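Local coordinates for protein Bd0816 (Bdellovibrio bacteriovorus HD100, PDB 5CER) that probably acts as a serine-type D-Ala-D-Ala carboxypeptidase of the S13 family, removing the terminal D-alanine from peptidoglycan peptides, at residues 56-61 / 191-196; 106-111 / 135-140; 143-148 / 174-179. The protein carries 2 engineered substitutions. One frame throughout, in Å; residues are numbered along the deposited sequence.

Interaction 1: 56-61 / 191-196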
# COMPACT_ATOMS: atom_id res chain seq x y z
N VAL A 56 -7.16 -10.07 -26.11
CA VAL A 56 -7.69 -10.02 -27.49
C VAL A 56 -9.24 -10.16 -27.48
O VAL A 56 -9.80 -11.02 -26.81
CB VAL A 56 -7.05 -11.07 -28.41
CG1 VAL A 56 -7.50 -10.87 -29.84
CG2 VAL A 56 -5.54 -10.98 -28.34
N LEU A 57 -9.89 -9.26 -28.21
CA LEU A 57 -11.33 -9.13 -28.25
C LEU A 57 -11.73 -9.46 -29.69
O LEU A 57 -11.30 -8.81 -30.64
CB LEU A 57 -11.74 -7.70 -27.88
CG LEU A 57 -11.16 -7.14 -26.59
CD1 LEU A 57 -11.37 -5.66 -26.51
CD2 LEU A 57 -11.78 -7.81 -25.37
N HIS A 58 -12.58 -10.48 -29.83
CA HIS A 58 -13.02 -11.06 -31.10
C HIS A 58 -14.48 -10.65 -31.30
O HIS A 58 -15.37 -11.14 -30.61
CB HIS A 58 -12.86 -12.59 -31.03
CG HIS A 58 -11.43 -13.02 -30.99
ND1 HIS A 58 -10.64 -13.07 -32.11
CD2 HIS A 58 -10.64 -13.36 -29.95
CE1 HIS A 58 -9.42 -13.45 -31.77
NE2 HIS A 58 -9.39 -13.63 -30.46
N LEU A 59 -14.70 -9.71 -32.21
CA LEU A 59 -15.96 -9.01 -32.38
C LEU A 59 -16.58 -9.46 -33.70
O LEU A 59 -15.98 -9.30 -34.79
CB LEU A 59 -15.68 -7.51 -32.37
CG LEU A 59 -15.59 -6.92 -30.97
CD1 LEU A 59 -14.47 -5.90 -30.89
CD2 LEU A 59 -16.88 -6.28 -30.51
N THR A 60 -17.78 -10.05 -33.62
CA THR A 60 -18.47 -10.57 -34.79
C THR A 60 -19.85 -9.92 -34.89
O THR A 60 -20.63 -10.04 -33.95
CB THR A 60 -18.60 -12.12 -34.68
OG1 THR A 60 -17.32 -12.72 -34.47
CG2 THR A 60 -19.26 -12.72 -35.92
N PRO A 61 -20.18 -9.27 -36.03
CA PRO A 61 -21.53 -8.71 -36.17
C PRO A 61 -22.67 -9.74 -36.14
O PRO A 61 -22.55 -10.84 -36.73
CB PRO A 61 -21.52 -7.99 -37.52
CG PRO A 61 -20.14 -8.08 -38.06
CD PRO A 61 -19.31 -8.95 -37.19
N LYS A 191 -16.22 -16.05 -40.45
CA LYS A 191 -15.62 -15.32 -41.58
C LYS A 191 -15.57 -13.81 -41.36
O LYS A 191 -14.63 -13.17 -41.82
CB LYS A 191 -16.27 -15.61 -42.96
CG LYS A 191 -17.53 -16.48 -42.93
CD LYS A 191 -18.27 -16.75 -44.26
CE LYS A 191 -19.75 -17.11 -44.07
NZ LYS A 191 -20.45 -17.31 -45.36
N TYR A 192 -16.57 -13.27 -40.66
CA TYR A 192 -16.72 -11.84 -40.45
C TYR A 192 -16.26 -11.39 -39.07
O TYR A 192 -16.66 -10.32 -38.63
CB TYR A 192 -18.19 -11.46 -40.63
CG TYR A 192 -18.77 -11.84 -41.96
CD1 TYR A 192 -18.46 -11.11 -43.10
CD2 TYR A 192 -19.60 -12.96 -42.10
CE1 TYR A 192 -18.96 -11.47 -44.34
CE2 TYR A 192 -20.11 -13.33 -43.34
CZ TYR A 192 -19.79 -12.58 -44.45
OH TYR A 192 -20.29 -12.93 -45.68
N THR A 193 -15.45 -12.19 -38.39
CA THR A 193 -14.91 -11.79 -37.09
C THR A 193 -13.72 -10.88 -37.32
O THR A 193 -12.77 -11.23 -38.05
CB THR A 193 -14.49 -13.00 -36.25
OG1 THR A 193 -15.62 -13.85 -36.05
CG2 THR A 193 -13.93 -12.57 -34.88
N GLY A 194 -13.81 -9.68 -36.76
CA GLY A 194 -12.70 -8.74 -36.72
C GLY A 194 -12.20 -8.81 -35.30
O GLY A 194 -13.00 -8.92 -34.38
N SER A 195 -10.88 -8.76 -35.10
CA SER A 195 -10.35 -8.87 -33.76
C SER A 195 -9.27 -7.85 -33.43
O SER A 195 -8.43 -7.49 -34.25
CB SER A 195 -9.94 -10.33 -33.48
OG SER A 195 -8.79 -10.69 -34.17
N VAL A 196 -9.34 -7.38 -32.18
CA VAL A 196 -8.68 -6.17 -31.74
C VAL A 196 -8.06 -6.46 -30.37
O VAL A 196 -8.50 -7.38 -29.65
CB VAL A 196 -9.60 -4.91 -31.81
CG1 VAL A 196 -10.42 -4.88 -33.08
CG2 VAL A 196 -10.53 -4.90 -30.63
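Leu57 and Val196 form an antiparallel hydrogen-bonded pair, as do Leu59 and Gly194, each joined by two backbone bonds. Leu57 N reaches Val196 O at 2.7 Å, almost straight at hydrogen (173°); Leu59 N reaches Gly194 O at 2.9 Å. Val196 N and Gly194 N return bonds to Leu57 O and Leu59 O. Between these pairs, His58 faces Ser195 in a non-hydrogen-bonded position, where Ser195 CA lies 3.3 Å from Leu57 O in a CA-H...O contact.

Strands 54-61 and 194-199 thus lie side by side within a mixed six-stranded sheet. Strand 67-72 flanks 54-61 on its other side, and the C-terminal strand 399-400 flanks 194-199. This sheet is separate from the antiparallel sheet that includes strands 3-11, 317-324, 327-336 and 339-348, consistent with the accessory domain of S13 carboxypeptidases.

The polar side-chain link is between Thr60 and Thr193, whose OG1 atoms stand 2.6 Å apart in a hydrogen bond. Both hydroxyls sit anti to their own carbonyl carbons (chi1 -54° and -58°), which turns them toward each other. On the same face the His58 ring packs tightly and obliquely on Ser195, ND1 to CB 3.1 Å, while its edge meets Thr193 CG2. A hydrogen bond from NE2 to Glu72 OE1 fixes the far end of the ring.

Apolar contacts occupy the opposite face: Val196 CG2 lies 4.1 Å from Leu57 CB and equally far from Leu59 CD1, whose branch it crosses at a slant.

Interaction 2: 106-111 / 135-140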
# COMPACT_ATOMS: atom_id res chain seq x y z
N GLU A 106 -10.38 -19.23 -20.49
CA GLU A 106 -9.78 -19.52 -19.16
C GLU A 106 -8.74 -18.56 -18.66
O GLU A 106 -8.35 -18.61 -17.50
CB GLU A 106 -9.19 -20.95 -19.12
CG GLU A 106 -8.09 -21.26 -20.13
CD GLU A 106 -8.59 -21.86 -21.43
OE1 GLU A 106 -9.74 -21.56 -21.85
OE2 GLU A 106 -7.83 -22.66 -22.03
N ASN A 107 -8.31 -17.68 -19.53
CA ASN A 107 -7.31 -16.69 -19.21
C ASN A 107 -7.88 -15.31 -18.89
O ASN A 107 -7.09 -14.38 -18.61
CB ASN A 107 -6.26 -16.65 -20.34
CG ASN A 107 -5.46 -17.94 -20.41
OD1 ASN A 107 -5.06 -18.54 -19.40
ND2 ASN A 107 -5.28 -18.40 -21.60
N PHE A 108 -9.20 -15.12 -19.01
CA PHE A 108 -9.75 -13.80 -18.75
C PHE A 108 -10.05 -13.68 -17.25
O PHE A 108 -10.96 -14.35 -16.74
CB PHE A 108 -10.99 -13.51 -19.62
CG PHE A 108 -11.58 -12.14 -19.37
CD1 PHE A 108 -10.80 -11.01 -19.49
CD2 PHE A 108 -12.90 -11.99 -19.03
CE1 PHE A 108 -11.32 -9.75 -19.24
CE2 PHE A 108 -13.43 -10.72 -18.79
CZ PHE A 108 -12.64 -9.61 -18.87
N LEU A 109 -9.25 -12.87 -16.56
CA LEU A 109 -9.48 -12.60 -15.15
C LEU A 109 -10.19 -11.23 -15.06
O LEU A 109 -9.77 -10.30 -15.70
CB LEU A 109 -8.19 -12.61 -14.38
CG LEU A 109 -7.47 -14.00 -14.37
CD1 LEU A 109 -6.10 -14.04 -13.68
CD2 LEU A 109 -8.31 -15.14 -13.80
N LEU A 110 -11.26 -11.18 -14.29
CA LEU A 110 -11.97 -9.96 -14.02
C LEU A 110 -12.42 -9.99 -12.56
O LEU A 110 -13.22 -10.87 -12.17
CB LEU A 110 -13.16 -9.79 -14.95
CG LEU A 110 -13.98 -8.49 -14.81
CD1 LEU A 110 -13.22 -7.27 -15.28
CD2 LEU A 110 -15.30 -8.61 -15.55
N ASP A 111 -11.83 -9.10 -11.77
CA ASP A 111 -12.31 -8.82 -10.41
C ASP A 111 -12.50 -7.32 -10.30
O ASP A 111 -11.54 -6.56 -10.40
CB ASP A 111 -11.35 -9.32 -9.36
CG ASP A 111 -11.92 -9.22 -7.98
OD1 ASP A 111 -12.41 -8.14 -7.61
OD2 ASP A 111 -11.87 -10.21 -7.25
N GLU A 135 -17.37 -18.99 -12.97
CA GLU A 135 -18.60 -18.50 -12.29
C GLU A 135 -18.34 -17.13 -11.66
O GLU A 135 -19.26 -16.29 -11.64
CB GLU A 135 -19.14 -19.46 -11.17
CG GLU A 135 -19.54 -20.92 -11.61
CD GLU A 135 -20.53 -20.93 -12.77
OE1 GLU A 135 -21.73 -20.66 -12.53
OE2 GLU A 135 -20.16 -21.25 -13.93
N ALA A 136 -17.14 -16.92 -11.12
CA ALA A 136 -16.81 -15.61 -10.52
C ALA A 136 -16.64 -14.54 -11.59
O ALA A 136 -17.06 -13.41 -11.38
CB ALA A 136 -15.59 -15.72 -9.63
N VAL A 137 -16.08 -14.90 -12.74
CA VAL A 137 -15.96 -13.95 -13.85
C VAL A 137 -17.35 -13.58 -14.40
O VAL A 137 -17.66 -12.40 -14.63
CB VAL A 137 -15.07 -14.53 -14.97
CG1 VAL A 137 -15.13 -13.64 -16.21
CG2 VAL A 137 -13.64 -14.66 -14.50
N ILE A 138 -18.20 -14.59 -14.56
CA ILE A 138 -19.61 -14.36 -14.86
C ILE A 138 -20.22 -13.37 -13.88
O ILE A 138 -20.82 -12.38 -14.32
CB ILE A 138 -20.41 -15.68 -14.91
CG1 ILE A 138 -19.92 -16.38 -16.19
CG2 ILE A 138 -21.94 -15.43 -14.90
CD1 ILE A 138 -20.39 -17.72 -16.60
N LYS A 139 -20.13 -13.65 -12.58
CA LYS A 139 -20.68 -12.75 -11.56
C LYS A 139 -20.29 -11.26 -11.76
O LYS A 139 -21.16 -10.40 -11.72
CB LYS A 139 -20.28 -13.14 -10.14
CG LYS A 139 -21.11 -14.27 -9.58
CD LYS A 139 -22.11 -15.12 -10.51
CE LYS A 139 -23.61 -14.96 -10.22
NZ LYS A 139 -24.32 -14.05 -11.17
N ASN A 140 -19.00 -11.00 -11.97
CA ASN A 140 -18.48 -9.66 -12.25
C ASN A 140 -18.97 -9.03 -13.53
O ASN A 140 -19.40 -7.87 -13.52
CB ASN A 140 -16.95 -9.66 -12.31
CG ASN A 140 -16.33 -9.74 -10.95
OD1 ASN A 140 -16.06 -8.73 -10.32
ND2 ASN A 140 -16.14 -10.95 -10.47
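The Phe108 ring receives Val137 obliquely, with CD2 4.0 Å from Val137 CG1, and meets the ring of Phe79 edge-to-face. The second flat group is the Asn140 amide, one face of which is turned to the loop: Leu110 O lies over it, 3.5 Å from CG, and Asp111 CA comes over the same face, 3.8 Å from OD1. Leu110 O is also 3.4 Å from ND2, but the angle is too poor for a hydrogen bond.

Asn140 ND2 gives a hydrogen bond to Ala136 O, one helical turn back, at 2.8 Å, with the acceptor close to the amide plane. Asn140 N reaches that carbonyl from the opposite face of its plane, so Ala136 O is gripped twice by one residue. At the other end of the amide, OD1 accepts from Trp112 N, just beyond Asp111. Together the two side-chain bonds fix the amide's rotation, and the one from Trp112 N ties helix 130-145 to the loop.

That loop follows strand 98-104, and its extended part, 108-111, runs over the buried flank of helix 130-145 in a strand-loop-helix connection. Leu110, with CG anti to the backbone N (chi1 -178°), directs its branch to the helix; CD2 packs 3.8 Å from Asn140 CB, the two side chains running antiparallel alongside one another.

The two methyls of Val137 divide Phe108 between them: CG1 meets the ring, and CG2 lies 3.5 Å from Phe108 O. Phe104 of strand 98-104 also covers Val137. The Asp111 carboxylate forms a salt bridge with Arg119.

Interaction 3: 143-148 / 174-179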
# COMPACT_ATOMS: atom_id res chain seq x y z
N GLU A 143 -22.91 -8.48 -12.90
CA GLU A 143 -23.29 -7.53 -11.88
C GLU A 143 -22.65 -6.16 -12.03
O GLU A 143 -23.23 -5.18 -11.55
CB GLU A 143 -22.99 -8.11 -10.48
CG GLU A 143 -23.88 -9.30 -10.16
CD GLU A 143 -23.61 -9.96 -8.80
OE1 GLU A 143 -22.62 -9.62 -8.11
OE2 GLU A 143 -24.43 -10.82 -8.43
N SER A 144 -21.45 -6.09 -12.61
CA SER A 144 -20.66 -4.83 -12.61
C SER A 144 -20.36 -4.29 -13.99
O SER A 144 -20.69 -3.14 -14.27
CB SER A 144 -19.35 -5.00 -11.83
OG SER A 144 -19.58 -5.48 -10.51
N PHE A 145 -19.75 -5.13 -14.86
CA PHE A 145 -19.45 -4.74 -16.25
C PHE A 145 -20.71 -4.35 -17.06
O PHE A 145 -20.65 -3.41 -17.87
CB PHE A 145 -18.70 -5.86 -16.99
CG PHE A 145 -18.20 -5.45 -18.35
CD1 PHE A 145 -19.02 -5.46 -19.47
CD2 PHE A 145 -16.89 -5.01 -18.50
CE1 PHE A 145 -18.53 -5.09 -20.71
CE2 PHE A 145 -16.40 -4.60 -19.74
CZ PHE A 145 -17.20 -4.65 -20.84
N SER A 146 -21.83 -5.03 -16.84
CA SER A 146 -23.08 -4.82 -17.58
C SER A 146 -24.08 -3.86 -16.95
O SER A 146 -25.07 -3.52 -17.59
CB SER A 146 -23.81 -6.14 -17.69
OG SER A 146 -23.04 -7.09 -18.36
N THR A 147 -23.88 -3.45 -15.71
CA THR A 147 -24.85 -2.59 -15.05
C THR A 147 -24.57 -1.12 -15.38
O THR A 147 -23.52 -0.79 -15.95
CB THR A 147 -24.91 -2.84 -13.52
OG1 THR A 147 -23.58 -2.94 -12.98
CG2 THR A 147 -25.68 -4.11 -13.17
N ALA A 148 -25.50 -0.25 -14.99
CA ALA A 148 -25.29 1.21 -15.07
C ALA A 148 -23.92 1.62 -14.53
O ALA A 148 -23.54 1.23 -13.41
CB ALA A 148 -26.37 1.94 -14.30
N ILE A 174 -22.42 0.45 -22.32
CA ILE A 174 -22.45 -0.85 -22.94
C ILE A 174 -23.68 -1.63 -22.44
O ILE A 174 -24.19 -1.36 -21.35
CB ILE A 174 -21.14 -1.61 -22.65
CG1 ILE A 174 -20.90 -2.71 -23.70
CG2 ILE A 174 -21.13 -2.20 -21.25
CD1 ILE A 174 -20.45 -2.18 -25.03
N GLU A 175 -24.21 -2.50 -23.29
CA GLU A 175 -25.27 -3.46 -22.92
C GLU A 175 -24.76 -4.84 -23.31
O GLU A 175 -24.20 -5.00 -24.39
CB GLU A 175 -26.54 -3.20 -23.69
CG GLU A 175 -27.41 -2.08 -23.18
CD GLU A 175 -28.72 -1.98 -23.97
OE1 GLU A 175 -29.03 -2.85 -24.83
OE2 GLU A 175 -29.46 -1.01 -23.72
N VAL A 176 -25.00 -5.82 -22.46
CA VAL A 176 -24.63 -7.19 -22.72
C VAL A 176 -25.80 -8.08 -22.37
O VAL A 176 -26.28 -8.11 -21.25
CB VAL A 176 -23.40 -7.62 -21.90
CG1 VAL A 176 -22.94 -9.03 -22.27
CG2 VAL A 176 -22.28 -6.63 -22.10
N ARG A 177 -26.28 -8.80 -23.36
CA ARG A 177 -27.39 -9.69 -23.18
C ARG A 177 -27.04 -11.02 -22.50
O ARG A 177 -27.70 -11.39 -21.55
CB ARG A 177 -27.97 -10.02 -24.55
CG ARG A 177 -29.32 -10.68 -24.42
CD ARG A 177 -30.16 -10.68 -25.65
NE ARG A 177 -31.03 -9.51 -25.82
CZ ARG A 177 -31.47 -9.17 -27.02
NH1 ARG A 177 -31.18 -9.94 -28.05
NH2 ARG A 177 -32.22 -8.09 -27.20
N ASN A 178 -26.09 -11.76 -23.06
CA ASN A 178 -25.73 -13.08 -22.57
C ASN A 178 -24.26 -13.14 -22.31
O ASN A 178 -23.48 -12.52 -23.01
CB ASN A 178 -26.10 -14.16 -23.56
CG ASN A 178 -27.61 -14.38 -23.62
OD1 ASN A 178 -28.25 -14.63 -22.61
ND2 ASN A 178 -28.18 -14.29 -24.81
N ILE A 179 -23.92 -13.85 -21.26
CA ILE A 179 -22.56 -13.99 -20.81
C ILE A 179 -22.37 -15.49 -20.49
O ILE A 179 -23.19 -16.09 -19.80
CB ILE A 179 -22.31 -13.13 -19.53
CG1 ILE A 179 -22.36 -11.62 -19.85
CG2 ILE A 179 -21.00 -13.50 -18.87
CD1 ILE A 179 -22.87 -10.76 -18.70
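Phe145 has CG anti to the backbone N (chi1 -172°), which carries the ring toward Ile174, with CE1 3.9 Å from Ile174 CG2. In Ile174, chi1 of -158° sends CG1 anti to the backbone N and leaves the CG2 methyl between N and the carbonyl carbon. This methyl therefore touches both the ring, obliquely, and Phe145 O, at 3.6 Å. Val176 CG2 approaches the same ring from its edge, near its plane, 4.3 Å from CE1.

The contact lays the C-terminal end of helix 130-145 against strand 175-181, an edge strand of the mixed sheet within the chain, in an alpha/beta layer. Leu87 and Ile88 of helix 81-93 also touch Phe145, and Ile88 touches Ile174 as well.

Ser146 faces the next part of the strand. Its OG sits over apolar neighbours, 3.6 Å from Val176 CB and 3.7 Å from Ile179 CD1, yet its polarity is satisfied by a hydrogen bond back to Leu141 O. Ile179 also rests on Ile138 and Leu141 of the helix.

In the fold
Of the segments in contact, strand 54-61 comes first from the N terminus; its partner 194-199 arrives much later, so interaction 1 closes the longest of the three loops, and the other two nest inside it. Within that loop, interaction 2 joins the segment after strand 98-104 to the middle of helix 130-145. It closes before interaction 3 opens; the latter ties the end of the same helix to strand 175-181. Interactions 2 and 3 touch where Asn140 O probably accepts a hydrogen bond from Phe145 N within the helix, while interaction 1 stays apart, its centre about 19 Å from that of interaction 3. Interactions 1 and 3 meet different strands of one mixed sheet.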